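Local coordinates for regulator of G-protein signaling 16 (Mus musculus, PDB 3C7L) that accelerates GTP hydrolysis by G protein alpha subunits through its RGS domain, switching them to the inactive GDP-bound form and so damping receptor signalling, at residues E45-F57 with I73-N87. Residues are numbered along the deposited sequence; the frame is centred on the assembly and turned at random.
Sequences EENLEFWLACEEF and IFDEYIRSEAPKEVN
Phe50 of helix 45-57 reaches across to Tyr77 at the end of helix 63-78 and to the loop after it, the Phe50 and Tyr77 side chains passing alongside each other in opposite directions. Its CB lies over one face of the Tyr77 ring and also meets Val86 CG1 at 3.8 Å. With CG turned away from the backbone N (chi1 169°), the ring passes close to Tyr77, where Phe50 CD1 comes 3.7 Å from Tyr77 CB, while CG and CD2 stay near Val86 CG1. Farther out, CE1 has Ile73 CG2 in the ring plane at its edge. The tip, Phe50 CZ, ends 3.7 Å from Ile78 CD1. The two ring planes are inclined at 44°. Tyr77 lies against the helix backbone: Phe50 CA stands 4.0 Å from its ring centroid in a CH-pi contact, and Glu76 CG covers the opposite face. An alanine in place of Tyr77 would probably open a gap beneath Phe50 CA and CB and leave Glu76 CG without the ring it covers. Toward the C-terminal end of helix 45-57, Ile73 CD1 packs against Ala53 O and Phe57 CB.

On the polar flank, the extended Lys84 chain crosses Glu49 nearly at right angles; Lys84 NZ makes a weak, charged hydrogen bond to Glu49 OE1 (3.2 Å) and a second salt bridge to Glu76. Glu49 OE2 is taken by His36 of helix 29-40. Near Val86, a water bridges Asn47 OD1 and Asn87 N, tying the loop to the helix. The axes of 45-57 and 73-78 run nearly antiparallel (159°), 10.5 Å apart at closest approach. With helix 109-128 (Thr115 on Phe50) and helix 90-101 (on Phe74) alongside, this pairing belongs to the antiparallel four-helix bundle of the RGS fold.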
ATOM      1  N   GLU A  45       1.334   6.326  -6.840  1.00  9.73           N
ATOM      2  CA  GLU A  45       0.149   5.494  -6.638  1.00  9.98           C
ATOM      3  C   GLU A  45       0.498   4.042  -6.297  1.00 10.73           C
ATOM      4  O   GLU A  45      -0.341   3.306  -5.765  1.00  8.10           O
ATOM      5  CB  GLU A  45      -0.770   5.516  -7.870  1.00 11.45           C
ATOM      6  CG  GLU A  45      -0.327   4.623  -9.021  1.00 12.90           C
ATOM      7  CD  GLU A  45       0.660   5.298  -9.949  1.00 13.58           C
ATOM      8  OE1 GLU A  45       1.200   6.358  -9.580  1.00 12.31           O
ATOM      9  OE2 GLU A  45       0.903   4.761 -11.050  1.00 14.65           O
ATOM     10  N   GLU A  46       1.726   3.631  -6.608  1.00  8.07           N
ATOM     11  CA  GLU A  46       2.165   2.272  -6.312  1.00  9.82           C
ATOM     12  C   GLU A  46       2.118   2.012  -4.807  1.00  8.15           C
ATOM     13  O   GLU A  46       1.946   0.875  -4.381  1.00  8.24           O
ATOM     14  CB  GLU A  46       3.593   2.031  -6.813  1.00 10.19           C
ATOM     15  CG  GLU A  46       4.646   2.853  -6.096  1.00 12.87           C
ATOM     16  CD  GLU A  46       4.968   4.154  -6.811  1.00 16.98           C
ATOM     17  OE1 GLU A  46       4.103   4.665  -7.559  1.00 17.06           O
ATOM     18  OE2 GLU A  46       6.092   4.670  -6.610  1.00 18.81           O
ATOM     19  N   ASN A  47       2.281   3.061  -4.004  1.00  5.92           N
ATOM     20  CA  ASN A  47       2.238   2.902  -2.548  1.00  7.64           C
ATOM     21  C   ASN A  47       0.861   2.409  -2.117  1.00  6.70           C
ATOM     22  O   ASN A  47       0.737   1.511  -1.274  1.00  4.19           O
ATOM     23  CB  ASN A  47       2.549   4.226  -1.839  1.00  7.31           C
ATOM     24  CG  ASN A  47       3.986   4.666  -2.034  1.00 11.18           C
ATOM     25  OD1 ASN A  47       4.887   3.832  -2.168  1.00  9.49           O
ATOM     26  ND2 ASN A  47       4.215   5.978  -2.032  1.00  9.77           N
ATOM     27  N   LEU A  48      -0.176   3.009  -2.697  1.00  7.54           N
ATOM     28  CA  LEU A  48      -1.547   2.636  -2.378  1.00  7.29           C
ATOM     29  C   LEU A  48      -1.912   1.269  -2.958  1.00  7.53           C
ATOM     30  O   LEU A  48      -2.594   0.480  -2.312  1.00  8.12           O
ATOM     31  CB  LEU A  48      -2.516   3.701  -2.911  1.00  7.16           C
ATOM     32  CG  LEU A  48      -4.011   3.404  -2.768  1.00  7.54           C
ATOM     33  CD1 LEU A  48      -4.370   3.198  -1.300  1.00  6.34           C
ATOM     34  CD2 LEU A  48      -4.808   4.553  -3.357  1.00  6.04           C
ATOM     35  N   GLU A  49      -1.461   0.990  -4.180  1.00  7.01           N
ATOM     36  CA  GLU A  49      -1.757  -0.287  -4.820  1.00  7.79           C
ATOM     37  C   GLU A  49      -1.131  -1.430  -4.034  1.00  7.56           C
ATOM     38  O   GLU A  49      -1.734  -2.490  -3.864  1.00  4.92           O
ATOM     39  CB  GLU A  49      -1.246  -0.276  -6.268  1.00  8.24           C
ATOM     40  CG  GLU A  49      -1.996   0.738  -7.122  1.00 10.10           C
ATOM     41  CD  GLU A  49      -1.441   0.903  -8.524  1.00 12.32           C
ATOM     42  OE1 GLU A  49      -0.349   0.367  -8.825  1.00  9.55           O
ATOM     43  OE2 GLU A  49      -2.109   1.589  -9.323  1.00 11.21           O
ATOM     44  N   PHE A  50       0.081  -1.202  -3.541  1.00  6.18           N
ATOM     45  CA  PHE A  50       0.788  -2.204  -2.757  1.00  7.23           C
ATOM     46  C   PHE A  50       0.067  -2.459  -1.435  1.00  6.05           C
ATOM     47  O   PHE A  50      -0.117  -3.610  -1.039  1.00  6.13           O
ATOM     48  CB  PHE A  50       2.224  -1.741  -2.487  1.00  8.13           C
ATOM     49  CG  PHE A  50       2.956  -2.584  -1.481  1.00  7.09           C
ATOM     50  CD1 PHE A  50       3.119  -3.950  -1.683  1.00  7.99           C
ATOM     51  CD2 PHE A  50       3.480  -2.011  -0.329  1.00  6.57           C
ATOM     52  CE1 PHE A  50       3.795  -4.733  -0.750  1.00  8.13           C
ATOM     53  CE2 PHE A  50       4.152  -2.779   0.604  1.00  6.42           C
ATOM     54  CZ  PHE A  50       4.313  -4.145   0.396  1.00  9.87           C
ATOM     55  N   TRP A  51      -0.338  -1.386  -0.759  1.00  5.50           N
ATOM     56  CA  TRP A  51      -1.033  -1.517   0.520  1.00  5.81           C
ATOM     57  C   TRP A  51      -2.296  -2.354   0.338  1.00  6.98           C
ATOM     58  O   TRP A  51      -2.533  -3.300   1.082  1.00  8.90           O
ATOM     59  CB  TRP A  51      -1.398  -0.133   1.075  1.00  5.81           C
ATOM     60  CG  TRP A  51      -1.897  -0.152   2.499  1.00  6.55           C
ATOM     61  CD1 TRP A  51      -1.149  -0.026   3.631  1.00  8.40           C
ATOM     62  CD2 TRP A  51      -3.253  -0.327   2.932  1.00  6.51           C
ATOM     63  NE1 TRP A  51      -1.953  -0.108   4.746  1.00  7.60           N
ATOM     64  CE2 TRP A  51      -3.248  -0.295   4.344  1.00  6.99           C
ATOM     65  CE3 TRP A  51      -4.474  -0.511   2.262  1.00  8.55           C
ATOM     66  CZ2 TRP A  51      -4.418  -0.437   5.102  1.00  8.22           C
ATOM     67  CZ3 TRP A  51      -5.638  -0.650   3.017  1.00  7.98           C
ATOM     68  CH2 TRP A  51      -5.598  -0.612   4.422  1.00  9.02           C
ATOM     69  N   LEU A  52      -3.102  -2.012  -0.659  1.00  7.38           N
ATOM     70  CA  LEU A  52      -4.335  -2.748  -0.932  1.00  9.12           C
ATOM     71  C   LEU A  52      -4.059  -4.210  -1.300  1.00  9.00           C
ATOM     72  O   LEU A  52      -4.843  -5.098  -0.964  1.00  7.10           O
ATOM     73  CB  LEU A  52      -5.113  -2.078  -2.066  1.00 11.16           C
ATOM     74  CG  LEU A  52      -5.661  -0.670  -1.824  1.00 12.10           C
ATOM     75  CD1 LEU A  52      -6.071  -0.070  -3.151  1.00 13.21           C
ATOM     76  CD2 LEU A  52      -6.847  -0.715  -0.874  1.00 10.41           C
ATOM     77  N   ALA A  53      -2.951  -4.458  -1.989  1.00  8.03           N
ATOM     78  CA  ALA A  53      -2.598  -5.820  -2.385  1.00  9.40           C
ATOM     79  C   ALA A  53      -2.250  -6.653  -1.158  1.00 10.51           C
ATOM     80  O   ALA A  53      -2.518  -7.855  -1.121  1.00  9.54           O
ATOM     81  CB  ALA A  53      -1.424  -5.799  -3.357  1.00 10.94           C
ATOM     82  N   CYS A  54      -1.653  -6.010  -0.156  1.00  8.58           N
ATOM     83  CA  CYS A  54      -1.285  -6.689   1.082  1.00 10.92           C
ATOM     84  C   CYS A  54      -2.539  -7.073   1.860  1.00 12.03           C
ATOM     85  O   CYS A  54      -2.591  -8.129   2.486  1.00 12.35           O
ATOM     86  CB  CYS A  54      -0.414  -5.786   1.958  1.00 11.13           C
ATOM     87  SG  CYS A  54       1.264  -5.526   1.346  1.00  9.90           S
ATOM     88  N   GLU A  55      -3.543  -6.201   1.821  1.00 11.08           N
ATOM     89  CA  GLU A  55      -4.805  -6.437   2.510  1.00 12.53           C
ATOM     90  C   GLU A  55      -5.556  -7.643   1.958  1.00 13.24           C
ATOM     91  O   GLU A  55      -6.152  -8.409   2.715  1.00 14.04           O
ATOM     92  CB  GLU A  55      -5.696  -5.199   2.419  1.00 12.97           C
ATOM     93  CG  GLU A  55      -5.236  -4.045   3.277  1.00 11.77           C
ATOM     94  CD  GLU A  55      -5.136  -4.412   4.743  1.00 13.64           C
ATOM     95  OE1 GLU A  55      -4.023  -4.725   5.207  1.00 13.20           O
ATOM     96  OE2 GLU A  55      -6.175  -4.409   5.428  1.00 14.54           O
ATOM     97  N   GLU A  56      -5.545  -7.812   0.643  1.00 14.24           N
ATOM     98  CA  GLU A  56      -6.239  -8.950   0.067  1.00 15.03           C
ATOM     99  C   GLU A  56      -5.416 -10.229   0.279  1.00 14.69           C
ATOM    100  O   GLU A  56      -5.973 -11.318   0.434  1.00 13.73           O
ATOM    101  CB  GLU A  56      -6.519  -8.715  -1.424  1.00 19.67           C
ATOM    102  CG  GLU A  56      -5.288  -8.578  -2.295  1.00 26.46           C
ATOM    103  CD  GLU A  56      -5.621  -8.553  -3.783  1.00 31.66           C
ATOM    104  OE1 GLU A  56      -6.438  -9.394  -4.218  1.00 34.24           O
ATOM    105  OE2 GLU A  56      -5.060  -7.704  -4.515  1.00 33.90           O
ATOM    106  N   PHE A  57      -4.094 -10.091   0.313  1.00 14.18           N
ATOM    107  CA  PHE A  57      -3.197 -11.230   0.520  1.00 13.75           C
ATOM    108  C   PHE A  57      -3.445 -11.949   1.845  1.00 14.46           C
ATOM    109  O   PHE A  57      -3.433 -13.177   1.905  1.00 14.30           O
ATOM    110  CB  PHE A  57      -1.737 -10.760   0.473  1.00 14.07           C
ATOM    111  CG  PHE A  57      -0.737 -11.817   0.880  1.00 12.62           C
ATOM    112  CD1 PHE A  57      -0.473 -12.905   0.053  1.00 13.25           C
ATOM    113  CD2 PHE A  57      -0.058 -11.718   2.092  1.00 15.14           C
ATOM    114  CE1 PHE A  57       0.451 -13.879   0.425  1.00 10.30           C
ATOM    115  CE2 PHE A  57       0.871 -12.690   2.476  1.00 13.46           C
ATOM    116  CZ  PHE A  57       1.125 -13.772   1.640  1.00 12.21           C
ATOM    117  N   ILE A  73       3.335 -10.393  -5.552  1.00 10.91           N
ATOM    118  CA  ILE A  73       3.435  -9.132  -4.820  1.00  8.66           C
ATOM    119  C   ILE A  73       4.899  -8.714  -4.675  1.00  8.61           C
ATOM    120  O   ILE A  73       5.248  -7.549  -4.870  1.00  7.99           O
ATOM    121  CB  ILE A  73       2.776  -9.254  -3.422  1.00  9.14           C
ATOM    122  CG1 ILE A  73       1.254  -9.332  -3.585  1.00  8.32           C
ATOM    123  CG2 ILE A  73       3.178  -8.073  -2.534  1.00  8.15           C
ATOM    124  CD1 ILE A  73       0.489  -9.529  -2.278  1.00  6.75           C
ATOM    125  N   PHE A  74       5.756  -9.675  -4.350  1.00  8.83           N
ATOM    126  CA  PHE A  74       7.184  -9.404  -4.198  1.00 10.19           C
ATOM    127  C   PHE A  74       7.797  -8.945  -5.533  1.00  9.71           C
ATOM    128  O   PHE A  74       8.526  -7.958  -5.589  1.00 10.42           O
ATOM    129  CB  PHE A  74       7.905 -10.667  -3.719  1.00 11.41           C
ATOM    130  CG  PHE A  74       9.370 -10.470  -3.465  1.00 11.98           C
ATOM    131  CD1 PHE A  74       9.817  -9.943  -2.260  1.00 13.02           C
ATOM    132  CD2 PHE A  74      10.305 -10.796  -4.442  1.00 12.68           C
ATOM    133  CE1 PHE A  74      11.176  -9.741  -2.029  1.00 13.11           C
ATOM    134  CE2 PHE A  74      11.666 -10.598  -4.222  1.00 12.22           C
ATOM    135  CZ  PHE A  74      12.101 -10.070  -3.013  1.00 12.66           C
ATOM    136  N   ASP A  75       7.489  -9.663  -6.606  1.00  9.66           N
ATOM    137  CA  ASP A  75       8.026  -9.335  -7.925  1.00 10.67           C
ATOM    138  C   ASP A  75       7.473  -8.040  -8.494  1.00 10.46           C
ATOM    139  O   ASP A  75       8.152  -7.345  -9.244  1.00 10.85           O
ATOM    140  CB  ASP A  75       7.742 -10.460  -8.925  1.00 11.61           C
ATOM    141  CG  ASP A  75       8.523 -11.724  -8.620  1.00 13.66           C
ATOM    142  OD1 ASP A  75       9.494 -11.656  -7.834  1.00 12.89           O
ATOM    143  OD2 ASP A  75       8.166 -12.784  -9.183  1.00 14.75           O
ATOM    144  N   GLU A  76       6.239  -7.715  -8.144  1.00  8.96           N
ATOM    145  CA  GLU A  76       5.634  -6.502  -8.664  1.00 10.00           C
ATOM    146  C   GLU A  76       5.959  -5.236  -7.879  1.00  8.29           C
ATOM    147  O   GLU A  76       6.163  -4.180  -8.475  1.00  9.04           O
ATOM    148  CB  GLU A  76       4.110  -6.667  -8.760  1.00 12.06           C
ATOM    149  CG  GLU A  76       3.389  -5.378  -9.103  1.00 17.63           C
ATOM    150  CD  GLU A  76       1.998  -5.601  -9.660  1.00 23.61           C
ATOM    151  OE1 GLU A  76       1.227  -6.390  -9.073  1.00 23.07           O
ATOM    152  OE2 GLU A  76       1.675  -4.970 -10.689  1.00 26.66           O
ATOM    153  N   TYR A  77       6.023  -5.338  -6.553  1.00  9.14           N
ATOM    154  CA  TYR A  77       6.271  -4.163  -5.719  1.00 10.31           C
ATOM    155  C   TYR A  77       7.534  -4.099  -4.861  1.00  9.66           C
ATOM    156  O   TYR A  77       7.986  -3.004  -4.528  1.00  9.66           O
ATOM    157  CB  TYR A  77       5.091  -3.940  -4.764  1.00  9.80           C
ATOM    158  CG  TYR A  77       3.726  -3.878  -5.407  1.00  9.57           C
ATOM    159  CD1 TYR A  77       2.920  -5.009  -5.477  1.00 11.67           C
ATOM    160  CD2 TYR A  77       3.226  -2.676  -5.907  1.00  9.84           C
ATOM    161  CE1 TYR A  77       1.642  -4.949  -6.024  1.00 12.94           C
ATOM    162  CE2 TYR A  77       1.947  -2.602  -6.460  1.00 12.52           C
ATOM    163  CZ  TYR A  77       1.161  -3.743  -6.510  1.00 13.12           C
ATOM    164  OH  TYR A  77      -0.108  -3.678  -7.032  1.00 16.04           O
ATOM    165  N   ILE A  78       8.100  -5.244  -4.491  1.00  9.71           N
ATOM    166  CA  ILE A  78       9.252  -5.232  -3.593  1.00 10.60           C
ATOM    167  C   ILE A  78      10.669  -5.345  -4.156  1.00 11.30           C
ATOM    168  O   ILE A  78      11.534  -4.541  -3.803  1.00 11.13           O
ATOM    169  CB  ILE A  78       9.096  -6.322  -2.502  1.00 12.48           C
ATOM    170  CG1 ILE A  78       7.763  -6.148  -1.771  1.00 13.93           C
ATOM    171  CG2 ILE A  78      10.252  -6.232  -1.499  1.00 10.52           C
ATOM    172  CD1 ILE A  78       7.667  -4.880  -0.924  1.00 16.45           C
ATOM    173  N   ARG A  79      10.921  -6.334  -5.010  1.00 11.77           N
ATOM    174  CA  ARG A  79      12.273  -6.517  -5.538  1.00 12.94           C
ATOM    175  C   ARG A  79      12.818  -5.337  -6.333  1.00 13.05           C
ATOM    176  O   ARG A  79      12.073  -4.581  -6.956  1.00 10.02           O
ATOM    177  CB  ARG A  79      12.363  -7.793  -6.391  1.00 14.32           C
ATOM    178  CG  ARG A  79      11.574  -7.776  -7.692  1.00 15.98           C
ATOM    179  CD  ARG A  79      11.825  -9.057  -8.488  1.00 17.40           C
ATOM    180  NE  ARG A  79      10.954  -9.156  -9.660  1.00 20.15           N
ATOM    181  CZ  ARG A  79      10.961 -10.172 -10.520  1.00 20.65           C
ATOM    182  NH1 ARG A  79      11.802 -11.184 -10.347  1.00 20.15           N
ATOM    183  NH2 ARG A  79      10.121 -10.182 -11.549  1.00 20.54           N
ATOM    184  N   SER A  80      14.136  -5.184  -6.294  1.00 11.29           N
ATOM    185  CA  SER A  80      14.806  -4.122  -7.012  1.00 12.34           C
ATOM    186  C   SER A  80      14.413  -4.132  -8.487  1.00 11.56           C
ATOM    187  O   SER A  80      14.370  -5.186  -9.129  1.00 11.17           O
ATOM    188  CB  SER A  80      16.322  -4.285  -6.881  1.00 14.31           C
ATOM    189  OG  SER A  80      17.005  -3.342  -7.686  1.00 18.47           O
ATOM    190  N   GLU A  81      14.119  -2.951  -9.016  1.00 11.26           N
ATOM    191  CA  GLU A  81      13.750  -2.799 -10.414  1.00 12.38           C
ATOM    192  C   GLU A  81      12.388  -3.384 -10.754  1.00 11.41           C
ATOM    193  O   GLU A  81      12.072  -3.579 -11.921  1.00 10.73           O
ATOM    194  CB  GLU A  81      14.829  -3.423 -11.312  1.00 13.25           C
ATOM    195  CG  GLU A  81      16.168  -2.702 -11.240  1.00 16.93           C
ATOM    196  CD  GLU A  81      17.239  -3.340 -12.114  1.00 17.17           C
ATOM    197  OE1 GLU A  81      17.783  -4.398 -11.730  1.00 18.48           O
ATOM    198  OE2 GLU A  81      17.531  -2.786 -13.191  1.00 20.59           O
ATOM    199  N   ALA A  82      11.579  -3.665  -9.737  1.00 10.92           N
ATOM    200  CA  ALA A  82      10.245  -4.202  -9.988  1.00 10.34           C
ATOM    201  C   ALA A  82       9.446  -3.118 -10.719  1.00 11.12           C
ATOM    202  O   ALA A  82       9.725  -1.928 -10.569  1.00 10.45           O
ATOM    203  CB  ALA A  82       9.559  -4.565  -8.667  1.00  9.16           C
ATOM    204  N   PRO A  83       8.444  -3.517 -11.517  1.00 11.33           N
ATOM    205  CA  PRO A  83       7.609  -2.577 -12.270  1.00 11.48           C
ATOM    206  C   PRO A  83       7.074  -1.446 -11.392  1.00 12.54           C
ATOM    207  O   PRO A  83       7.164  -0.270 -11.750  1.00 11.51           O
ATOM    208  CB  PRO A  83       6.482  -3.464 -12.794  1.00 14.24           C
ATOM    209  CG  PRO A  83       7.133  -4.799 -12.930  1.00 15.73           C
ATOM    210  CD  PRO A  83       7.943  -4.894 -11.667  1.00 12.03           C
ATOM    211  N   LYS A  84       6.524  -1.810 -10.235  1.00 11.92           N
ATOM    212  CA  LYS A  84       5.951  -0.828  -9.319  1.00 13.48           C
ATOM    213  C   LYS A  84       6.680  -0.781  -7.983  1.00 13.88           C
ATOM    214  O   LYS A  84       6.058  -0.612  -6.930  1.00 13.68           O
ATOM    215  CB  LYS A  84       4.474  -1.145  -9.076  1.00 14.19           C
ATOM    216  CG  LYS A  84       3.602  -1.020 -10.306  1.00 18.97           C
ATOM    217  CD  LYS A  84       2.189  -1.506 -10.028  1.00 20.27           C
ATOM    218  CE  LYS A  84       1.310  -1.347 -11.257  1.00 21.64           C
ATOM    219  NZ  LYS A  84      -0.040  -1.925 -11.037  1.00 23.40           N
ATOM    220  N   GLU A  85       8.001  -0.916  -8.033  1.00 11.57           N
ATOM    221  CA  GLU A  85       8.823  -0.910  -6.833  1.00 12.74           C
ATOM    222  C   GLU A  85       8.498   0.245  -5.890  1.00 12.83           C
ATOM    223  O   GLU A  85       8.544   1.410  -6.280  1.00 12.01           O
ATOM    224  CB  GLU A  85      10.308  -0.861  -7.210  1.00 12.63           C
ATOM    225  CG  GLU A  85      11.232  -0.789  -6.004  1.00 14.38           C
ATOM    226  CD  GLU A  85      12.697  -0.878  -6.372  1.00 15.49           C
ATOM    227  OE1 GLU A  85      13.037  -0.640  -7.549  1.00 16.97           O
ATOM    228  OE2 GLU A  85      13.516  -1.174  -5.475  1.00 17.30           O
ATOM    229  N   VAL A  86       8.166  -0.085  -4.647  1.00 12.23           N
ATOM    230  CA  VAL A  86       7.858   0.943  -3.657  1.00 12.30           C
ATOM    231  C   VAL A  86       9.155   1.430  -3.014  1.00 13.32           C
ATOM    232  O   VAL A  86      10.125   0.681  -2.922  1.00 12.51           O
ATOM    233  CB  VAL A  86       6.905   0.410  -2.558  1.00 11.76           C
ATOM    234  CG1 VAL A  86       5.567   0.024  -3.181  1.00  9.75           C
ATOM    235  CG2 VAL A  86       7.525  -0.790  -1.858  1.00 10.30           C
ATOM    236  N   ASN A  87       9.162   2.679  -2.558  1.00 14.91           N
ATOM    237  CA  ASN A  87      10.355   3.258  -1.944  1.00 17.40           C
ATOM    238  C   ASN A  87      10.637   2.746  -0.535  1.00 18.93           C
ATOM    239  O   ASN A  87      10.276   3.374   0.462  1.00 20.80           O
ATOM    240  CB  ASN A  87      10.255   4.784  -1.936  1.00 20.59           C
ATOM    241  CG  ASN A  87      11.488   5.445  -1.347  1.00 23.31           C
ATOM    242  OD1 ASN A  87      12.620   5.093  -1.689  1.00 25.82           O
ATOM    243  ND2 ASN A  87      11.276   6.414  -0.468  1.00 26.19           N
TER
HETATM  244  O   HOH W   1       7.103   4.337  -3.260  1.00 11.52           O